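Local coordinates for putative metal-dependent isothiocyanate hydrolase SaxA (Pectobacterium carotovorum, PDB 6BRM), which probably hydrolyses isothiocyanates, using two zinc ions bound in a metallo-beta-lactamase-type fold, at residues B[185-193]-B[227-235]; B[209-219]-B[244-252]. One frame throughout, in Å; residues are numbered along the deposited sequence.

Contact 1: B[185-193]-B[227-235]; sequences LNTGYAVND and HCLLTRAEL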
loop_
_atom_site.group_PDB
_atom_site.type_symbol
_atom_site.label_atom_id
_atom_site.label_comp_id
_atom_site.label_asym_id
_atom_site.label_seq_id
_atom_site.Cartn_x
_atom_site.Cartn_y
_atom_site.Cartn_z
ATOM N N LEU B 185 -9.137 -0.666 -15.664
ATOM C CA LEU B 185 -9.420 -1.428 -14.442
ATOM C C LEU B 185 -9.729 -2.892 -14.741
ATOM O O LEU B 185 -10.306 -3.214 -15.787
ATOM C CB LEU B 185 -10.610 -0.823 -13.697
ATOM C CG LEU B 185 -10.589 0.676 -13.419
ATOM C CD1 LEU B 185 -11.847 1.066 -12.665
ATOM C CD2 LEU B 185 -9.352 1.090 -12.644
ATOM N N ASN B 186 -9.343 -3.758 -13.805
ATOM C CA ASN B 186 -9.685 -5.179 -13.833
ATOM C C ASN B 186 -10.950 -5.387 -13.000
ATOM O O ASN B 186 -10.875 -5.661 -11.800
ATOM C CB ASN B 186 -8.517 -6.013 -13.294
ATOM C CG ASN B 186 -7.309 -5.995 -14.219
ATOM O OD1 ASN B 186 -7.300 -5.318 -15.252
ATOM N ND2 ASN B 186 -6.280 -6.748 -13.854
ATOM N N THR B 187 -12.108 -5.237 -13.651
ATOM C CA THR B 187 -13.423 -5.241 -12.992
ATOM C C THR B 187 -14.136 -6.599 -13.120
ATOM O O THR B 187 -15.274 -6.686 -13.589
ATOM C CB THR B 187 -14.329 -4.130 -13.564
ATOM O OG1 THR B 187 -14.399 -4.257 -14.988
ATOM C CG2 THR B 187 -13.788 -2.762 -13.217
ATOM N N GLY B 188 -13.456 -7.654 -12.687
ATOM C CA GLY B 188 -14.029 -8.995 -12.660
ATOM C C GLY B 188 -14.964 -9.243 -11.496
ATOM O O GLY B 188 -15.912 -10.023 -11.617
ATOM N N TYR B 189 -14.691 -8.581 -10.373
ATOM C CA TYR B 189 -15.388 -8.819 -9.105
ATOM C C TYR B 189 -15.323 -10.296 -8.687
ATOM O O TYR B 189 -16.326 -10.899 -8.291
ATOM C CB TYR B 189 -16.833 -8.291 -9.156
ATOM C CG TYR B 189 -17.421 -7.979 -7.792
ATOM C CD1 TYR B 189 -16.888 -6.960 -6.997
ATOM C CD2 TYR B 189 -18.514 -8.695 -7.293
ATOM C CE1 TYR B 189 -17.421 -6.666 -5.747
ATOM C CE2 TYR B 189 -19.056 -8.406 -6.044
ATOM C CZ TYR B 189 -18.507 -7.392 -5.275
ATOM O OH TYR B 189 -19.036 -7.103 -4.038
ATOM N N ALA B 190 -14.129 -10.873 -8.805
ATOM C CA ALA B 190 -13.825 -12.152 -8.181
ATOM C C ALA B 190 -13.830 -11.934 -6.675
ATOM O O ALA B 190 -13.293 -10.937 -6.190
ATOM C CB ALA B 190 -12.474 -12.676 -8.643
ATOM N N VAL B 191 -14.453 -12.858 -5.948
ATOM C CA VAL B 191 -14.665 -12.704 -4.513
ATOM C C VAL B 191 -14.145 -13.934 -3.771
ATOM O O VAL B 191 -14.355 -15.066 -4.211
ATOM C CB VAL B 191 -16.161 -12.412 -4.210
ATOM C CG1 VAL B 191 -17.032 -13.656 -4.367
ATOM C CG2 VAL B 191 -16.331 -11.799 -2.827
ATOM N N ASN B 192 -13.431 -13.700 -2.671
ATOM C CA ASN B 192 -13.009 -14.774 -1.773
ATOM C C ASN B 192 -14.199 -15.145 -0.891
ATOM O O ASN B 192 -15.024 -14.287 -0.571
ATOM C CB ASN B 192 -11.823 -14.325 -0.916
ATOM C CG ASN B 192 -11.271 -15.440 -0.049
ATOM O OD1 ASN B 192 -11.481 -15.455 1.163
ATOM N ND2 ASN B 192 -10.579 -16.390 -0.668
ATOM N N ASP B 193 -14.276 -16.417 -0.498
ATOM C CA ASP B 193 -15.425 -16.951 0.248
ATOM C C ASP B 193 -15.677 -16.214 1.562
ATOM O O ASP B 193 -16.817 -15.861 1.861
ATOM C CB ASP B 193 -15.238 -18.450 0.528
ATOM C CG ASP B 193 -16.499 -19.116 1.044
ATOM O OD1 ASP B 193 -17.546 -19.016 0.367
ATOM O OD2 ASP B 193 -16.438 -19.757 2.115
ATOM N N HIS B 227 -14.794 -17.392 -12.090
ATOM C CA HIS B 227 -14.721 -16.821 -10.739
ATOM C C HIS B 227 -15.003 -15.313 -10.707
ATOM O O HIS B 227 -15.406 -14.785 -9.671
ATOM C CB HIS B 227 -13.362 -17.129 -10.108
ATOM C CG HIS B 227 -13.017 -18.586 -10.122
ATOM N ND1 HIS B 227 -13.561 -19.489 -9.237
ATOM C CD2 HIS B 227 -12.201 -19.300 -10.934
ATOM C CE1 HIS B 227 -13.083 -20.694 -9.491
ATOM N NE2 HIS B 227 -12.258 -20.607 -10.518
ATOM N N CYS B 228 -14.794 -14.633 -11.836
ATOM C CA CYS B 228 -15.157 -13.221 -11.990
ATOM C C CYS B 228 -16.675 -13.082 -12.164
ATOM O O CYS B 228 -17.215 -13.414 -13.223
ATOM C CB CYS B 228 -14.419 -12.610 -13.190
ATOM S SG CYS B 228 -12.611 -12.722 -13.087
ATOM N N LEU B 229 -17.345 -12.574 -11.129
ATOM C CA LEU B 229 -18.817 -12.557 -11.052
ATOM C C LEU B 229 -19.521 -11.353 -11.699
ATOM O O LEU B 229 -20.754 -11.323 -11.740
ATOM C CB LEU B 229 -19.263 -12.658 -9.587
ATOM C CG LEU B 229 -18.776 -13.879 -8.800
ATOM C CD1 LEU B 229 -19.167 -13.752 -7.336
ATOM C CD2 LEU B 229 -19.323 -15.170 -9.391
ATOM N N LEU B 230 -18.762 -10.376 -12.196
ATOM C CA LEU B 230 -19.340 -9.171 -12.808
ATOM C C LEU B 230 -19.549 -9.414 -14.306
ATOM O O LEU B 230 -18.655 -9.924 -14.981
ATOM C CB LEU B 230 -18.420 -7.961 -12.585
ATOM C CG LEU B 230 -19.055 -6.583 -12.362
ATOM C CD1 LEU B 230 -17.969 -5.518 -12.278
ATOM C CD2 LEU B 230 -20.057 -6.227 -13.446
ATOM N N THR B 231 -20.725 -9.048 -14.811
ATOM C CA THR B 231 -21.082 -9.206 -16.223
ATOM C C THR B 231 -21.006 -7.858 -16.954
ATOM O O THR B 231 -21.312 -6.819 -16.371
ATOM C CB THR B 231 -22.514 -9.780 -16.352
ATOM O OG1 THR B 231 -22.700 -10.828 -15.391
ATOM C CG2 THR B 231 -22.774 -10.347 -17.745
ATOM N N ARG B 232 -20.580 -7.892 -18.221
ATOM C CA ARG B 232 -20.645 -6.739 -19.153
ATOM C C ARG B 232 -21.944 -5.944 -19.014
ATOM O O ARG B 232 -21.920 -4.722 -18.832
ATOM C CB ARG B 232 -20.517 -7.206 -20.622
ATOM C CG ARG B 232 -19.308 -6.691 -21.401
ATOM C CD ARG B 232 -17.973 -7.286 -20.962
ATOM N NE ARG B 232 -17.186 -7.794 -22.097
ATOM C CZ ARG B 232 -15.860 -7.970 -22.119
ATOM N NH1 ARG B 232 -15.281 -8.443 -23.223
ATOM N NH2 ARG B 232 -15.095 -7.676 -21.067
ATOM N N ALA B 233 -23.065 -6.660 -19.107
ATOM C CA ALA B 233 -24.407 -6.075 -19.025
ATOM C C ALA B 233 -24.701 -5.391 -17.688
ATOM O O ALA B 233 -25.367 -4.357 -17.664
ATOM C CB ALA B 233 -25.458 -7.143 -19.307
ATOM N N GLU B 234 -24.209 -5.965 -16.589
ATOM C CA GLU B 234 -24.404 -5.389 -15.255
ATOM C C GLU B 234 -23.652 -4.066 -15.076
ATOM O O GLU B 234 -24.193 -3.129 -14.489
ATOM C CB GLU B 234 -23.979 -6.372 -14.154
ATOM C CG GLU B 234 -24.543 -6.022 -12.778
ATOM C CD GLU B 234 -23.832 -6.701 -11.615
ATOM O OE1 GLU B 234 -23.085 -7.681 -11.830
ATOM O OE2 GLU B 234 -24.033 -6.247 -10.467
ATOM N N LEU B 235 -22.410 -4.002 -15.562
ATOM C CA LEU B 235 -21.581 -2.794 -15.439
ATOM C C LEU B 235 -22.109 -1.635 -16.287
ATOM O O LEU B 235 -22.045 -0.480 -15.860
ATOM C CB LEU B 235 -20.122 -3.083 -15.817
ATOM C CG LEU B 235 -19.101 -1.961 -15.568
ATOM C CD1 LEU B 235 -18.927 -1.693 -14.080
ATOM C CD2 LEU B 235 -17.764 -2.297 -16.209
#

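Contact 2: B[209-219]-B[244-252]; sequences LKMLPTATIVA and IEDKILIPA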
loop_
_atom_site.group_PDB
_atom_site.type_symbol
_atom_site.label_atom_id
_atom_site.label_comp_id
_atom_site.label_asym_id
_atom_site.label_seq_id
_atom_site.Cartn_x
_atom_site.Cartn_y
_atom_site.Cartn_z
ATOM N N LEU B 209 -13.970 7.824 -10.751
ATOM C CA LEU B 209 -14.459 8.917 -11.595
ATOM C C LEU B 209 -14.878 10.142 -10.763
ATOM O O LEU B 209 -14.835 11.265 -11.257
ATOM C CB LEU B 209 -15.610 8.432 -12.496
ATOM C CG LEU B 209 -15.610 8.908 -13.953
ATOM C CD1 LEU B 209 -14.390 8.401 -14.713
ATOM C CD2 LEU B 209 -16.889 8.458 -14.642
ATOM N N LYS B 210 -15.289 9.923 -9.514
ATOM C CA LYS B 210 -15.476 11.023 -8.555
ATOM C C LYS B 210 -14.144 11.706 -8.245
ATOM O O LYS B 210 -14.065 12.930 -8.198
ATOM C CB LYS B 210 -16.124 10.524 -7.256
ATOM C CG LYS B 210 -17.613 10.240 -7.387
ATOM C CD LYS B 210 -18.172 9.548 -6.155
ATOM C CE LYS B 210 -19.667 9.308 -6.294
ATOM N NZ LYS B 210 -20.168 8.282 -5.338
ATOM N N MET B 211 -13.108 10.894 -8.038
ATOM C CA MET B 211 -11.746 11.377 -7.781
ATOM C C MET B 211 -11.183 12.125 -8.992
ATOM O O MET B 211 -10.625 13.215 -8.848
ATOM C CB MET B 211 -10.815 10.198 -7.439
ATOM C CG MET B 211 -9.696 10.521 -6.456
ATOM S SD MET B 211 -10.037 9.929 -4.783
ATOM C CE MET B 211 -11.621 10.696 -4.452
ATOM N N LEU B 212 -11.352 11.535 -10.175
ATOM C CA LEU B 212 -10.715 12.005 -11.406
ATOM C C LEU B 212 -11.738 12.067 -12.563
ATOM O O LEU B 212 -11.725 11.217 -13.458
ATOM C CB LEU B 212 -9.542 11.070 -11.728
ATOM C CG LEU B 212 -8.446 11.561 -12.673
ATOM C CD1 LEU B 212 -7.656 12.710 -12.061
ATOM C CD2 LEU B 212 -7.520 10.404 -13.007
ATOM N N PRO B 213 -12.628 13.084 -12.551
ATOM C CA PRO B 213 -13.756 13.153 -13.499
ATOM C C PRO B 213 -13.410 13.420 -14.969
ATOM O O PRO B 213 -14.272 13.232 -15.827
ATOM C CB PRO B 213 -14.620 14.288 -12.935
ATOM C CG PRO B 213 -13.669 15.152 -12.188
ATOM C CD PRO B 213 -12.624 14.234 -11.624
ATOM N N THR B 214 -12.185 13.861 -15.251
ATOM C CA THR B 214 -11.696 13.991 -16.628
ATOM C C THR B 214 -11.473 12.630 -17.284
ATOM O O THR B 214 -11.660 12.479 -18.492
ATOM C CB THR B 214 -10.347 14.730 -16.678
ATOM O OG1 THR B 214 -9.385 14.027 -15.878
ATOM C CG2 THR B 214 -10.489 16.153 -16.165
ATOM N N ALA B 215 -11.063 11.654 -16.475
ATOM C CA ALA B 215 -10.608 10.357 -16.965
ATOM C C ALA B 215 -11.709 9.517 -17.604
ATOM O O ALA B 215 -12.902 9.742 -17.377
ATOM C CB ALA B 215 -9.953 9.575 -15.834
ATOM N N THR B 216 -11.274 8.549 -18.406
ATOM C CA THR B 216 -12.146 7.584 -19.065
ATOM C C THR B 216 -11.738 6.197 -18.587
ATOM O O THR B 216 -10.554 5.864 -18.614
ATOM C CB THR B 216 -11.985 7.652 -20.598
ATOM O OG1 THR B 216 -11.985 9.020 -21.024
ATOM C CG2 THR B 216 -13.112 6.904 -21.298
ATOM N N ILE B 217 -12.710 5.392 -18.159
ATOM C CA ILE B 217 -12.432 4.060 -17.609
ATOM C C ILE B 217 -12.630 2.983 -18.678
ATOM O O ILE B 217 -13.706 2.885 -19.265
ATOM C CB ILE B 217 -13.334 3.722 -16.392
ATOM C CG1 ILE B 217 -13.462 4.915 -15.429
ATOM C CG2 ILE B 217 -12.808 2.490 -15.660
ATOM C CD1 ILE B 217 -12.151 5.516 -14.957
ATOM N N VAL B 218 -11.591 2.184 -18.918
ATOM C CA VAL B 218 -11.690 0.984 -19.753
ATOM C C VAL B 218 -11.825 -0.238 -18.841
ATOM O O VAL B 218 -10.886 -0.591 -18.125
ATOM C CB VAL B 218 -10.460 0.825 -20.674
ATOM C CG1 VAL B 218 -10.536 -0.475 -21.474
ATOM C CG2 VAL B 218 -10.333 2.029 -21.601
ATOM N N ALA B 219 -12.999 -0.872 -18.869
ATOM C CA ALA B 219 -13.259 -2.078 -18.084
ATOM C C ALA B 219 -12.598 -3.291 -18.734
ATOM O O ALA B 219 -12.517 -3.381 -19.963
ATOM C CB ALA B 219 -14.755 -2.301 -17.938
ATOM N N ILE B 244 -22.935 7.940 -15.998
ATOM C CA ILE B 244 -21.547 7.865 -16.471
ATOM C C ILE B 244 -21.368 6.927 -17.671
ATOM O O ILE B 244 -20.237 6.597 -18.026
ATOM C CB ILE B 244 -20.587 7.458 -15.320
ATOM C CG1 ILE B 244 -20.858 6.026 -14.834
ATOM C CG2 ILE B 244 -20.712 8.443 -14.162
ATOM C CD1 ILE B 244 -19.914 5.554 -13.749
ATOM N N GLU B 245 -22.473 6.530 -18.307
ATOM C CA GLU B 245 -22.457 5.523 -19.385
ATOM C C GLU B 245 -21.418 5.757 -20.492
ATOM O O GLU B 245 -20.743 4.814 -20.902
ATOM C CB GLU B 245 -23.865 5.314 -19.990
ATOM C CG GLU B 245 -24.487 6.477 -20.775
ATOM C CD GLU B 245 -25.076 7.583 -19.908
ATOM O OE1 GLU B 245 -25.576 7.295 -18.797
ATOM O OE2 GLU B 245 -25.043 8.755 -20.344
ATOM N N ASP B 246 -21.275 7.004 -20.941
ATOM C CA ASP B 246 -20.342 7.344 -22.038
ATOM C C ASP B 246 -18.887 7.600 -21.604
ATOM O O ASP B 246 -18.022 7.828 -22.456
ATOM C CB ASP B 246 -20.878 8.516 -22.891
ATOM C CG ASP B 246 -21.055 9.808 -22.102
ATOM O OD1 ASP B 246 -21.145 9.757 -20.854
ATOM O OD2 ASP B 246 -21.124 10.879 -22.741
ATOM N N LYS B 247 -18.623 7.562 -20.295
ATOM C CA LYS B 247 -17.254 7.593 -19.753
ATOM C C LYS B 247 -16.711 6.212 -19.348
ATOM O O LYS B 247 -15.504 6.073 -19.141
ATOM C CB LYS B 247 -17.169 8.552 -18.560
ATOM C CG LYS B 247 -17.048 10.009 -18.962
ATOM C CD LYS B 247 -16.820 10.910 -17.759
ATOM C CE LYS B 247 -16.294 12.274 -18.184
ATOM N NZ LYS B 247 -14.874 12.231 -18.645
ATOM N N ILE B 248 -17.585 5.211 -19.216
ATOM C CA ILE B 248 -17.160 3.832 -18.931
ATOM C C ILE B 248 -17.127 3.026 -20.234
ATOM O O ILE B 248 -18.166 2.586 -20.733
ATOM C CB ILE B 248 -18.082 3.132 -17.892
ATOM C CG1 ILE B 248 -18.357 4.036 -16.677
ATOM C CG2 ILE B 248 -17.485 1.801 -17.446
ATOM C CD1 ILE B 248 -17.137 4.692 -16.071
ATOM N N LEU B 249 -15.925 2.854 -20.784
ATOM C CA LEU B 249 -15.709 1.991 -21.947
ATOM C C LEU B 249 -15.689 0.529 -21.497
ATOM O O LEU B 249 -14.958 0.175 -20.571
ATOM C CB LEU B 249 -14.400 2.342 -22.670
ATOM C CG LEU B 249 -14.441 3.424 -23.759
ATOM C CD1 LEU B 249 -15.068 2.881 -25.037
ATOM C CD2 LEU B 249 -15.168 4.676 -23.292
ATOM N N ILE B 250 -16.503 -0.305 -22.146
ATOM C CA ILE B 250 -16.592 -1.732 -21.826
ATOM C C ILE B 250 -16.445 -2.509 -23.140
ATOM O O ILE B 250 -17.441 -2.918 -23.742
ATOM C CB ILE B 250 -17.918 -2.097 -21.106
ATOM C CG1 ILE B 250 -18.279 -1.058 -20.034
ATOM C CG2 ILE B 250 -17.797 -3.470 -20.459
ATOM C CD1 ILE B 250 -19.640 -1.269 -19.408
ATOM N N PRO B 251 -15.194 -2.717 -23.590
ATOM C CA PRO B 251 -14.963 -3.249 -24.927
ATOM C C PRO B 251 -15.240 -4.746 -25.039
ATOM O O PRO B 251 -15.090 -5.487 -24.061
ATOM C CB PRO B 251 -13.472 -2.990 -25.135
ATOM C CG PRO B 251 -12.898 -3.176 -23.773
ATOM C CD PRO B 251 -13.936 -2.635 -22.822
ATOM N N ALA B 252 -15.624 -5.171 -26.240
ATOM C CA ALA B 252 -15.746 -6.590 -26.561
ATOM C C ALA B 252 -14.356 -7.202 -26.698
ATOM O O ALA B 252 -13.354 -6.484 -26.768
ATOM C CB ALA B 252 -16.537 -6.778 -27.848
#

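Contact 1: B[185-193]-B[227-235]
With chi1 of Y189 at -156°, its ring swings beside its own carbonyl carbon and leaves CB to meet the loop 227-231, where Y189 CB lies 3.8 Å from L230 CB. In V191, CG1 sits between the backbone N and the carbonyl carbon (chi1 74°), a setting that brings V191 CG1 to 3.7 Å from L229 CD1; these two side chains cross at a slant on an exposed edge of the contact. The backbones are joined mainly by one bond of good geometry, L230 N to G188 O at 2.9 Å, with 157° at the hydrogen. A weak bond, L229 N to Y189 O at 3.4 Å, adds to it, and the CA-H of A190 points at H227 O. At G188 the packing is backbone against side chain: C228 CB lies 3.7 Å from G188 CA, with C228 SG 4.0 Å from G188 CA. Farther along, L230 CD1 rests against the T187 carbonyl, while L235 CD2 meets T187 OG1 at 4.1 Å, the two side chains crossing at about a right angle. The contact thus ties the loop leaving strand 182-186 to the lead-in and first turn of helix 232-241. T187 and L235 both pack on T205 of helix 203-211, and T187 also on A219 of strand 216-220, whereas Y189 and V191 lean on P197 of strand 196-197.

Contact 2: B[209-219]-B[244-252]
I217 pairs with I248 and V218 with L249 in parallel register, supported by backbone bonds I217 N to K247 O, L249 N to I217 O (2.7 Å, bent to 136° at the hydrogen) and A219 N to L249 O. On one face of this pair the isoleucines lie side by side, pointing the same way, with I217 CG1 3.7 Å from I248 CD1. L209 reaches that cluster from the helix end: its CD2 touches I244 CG2, K247 CB and I248 CD1. On the other face V218 CG2 meets L249 CB, while T216 CG2 approaches L249 CD2 at 3.6 Å. K247 runs extended until its last torsion, chi4 -72°, turns the ammonium towards the 212-215 turn. There K247 NZ donates to P213 O at 3.1 Å, tilted 20° from the carbonyl plane, and makes a weak bond to A215 O. The pairing closes the beta-alpha-beta unit formed by strand 216-220, helix 232-241 and strand 248-249, the last being outermost in its sheet within the chain. Strand 182-186 bonds to strand 216-220 as its other neighbour, T205 and T208 of helix 203-211 back the isoleucines, and M257 of strand 256-258, in the other sheet, packs against V218, L249 and P251.

Contacts 1 and 2 lie with their centres about 16 Å apart and share one sheet, in which strands 182-186 and 216-220 are neighbours. They meet directly: L185 N is 3.0 Å from V218 O, a probable hydrogen bond, L185 CD1 packs on I217 CG2 at 3.5 Å, and L235 CD2 reaches A219 CB at 3.5 Å. Helix 232-241, which starts in contact 1, connects the two strands paired in contact 2. Contact 1 is nearer the metal: the C228 side chain lies about 6 Å from a zinc ion and about 4 Å from the side chain of H221, a zinc ligand, against about 14 Å from a zinc ion for the side chain of A219. N186 also bonds to D164, which binds both zinc ions.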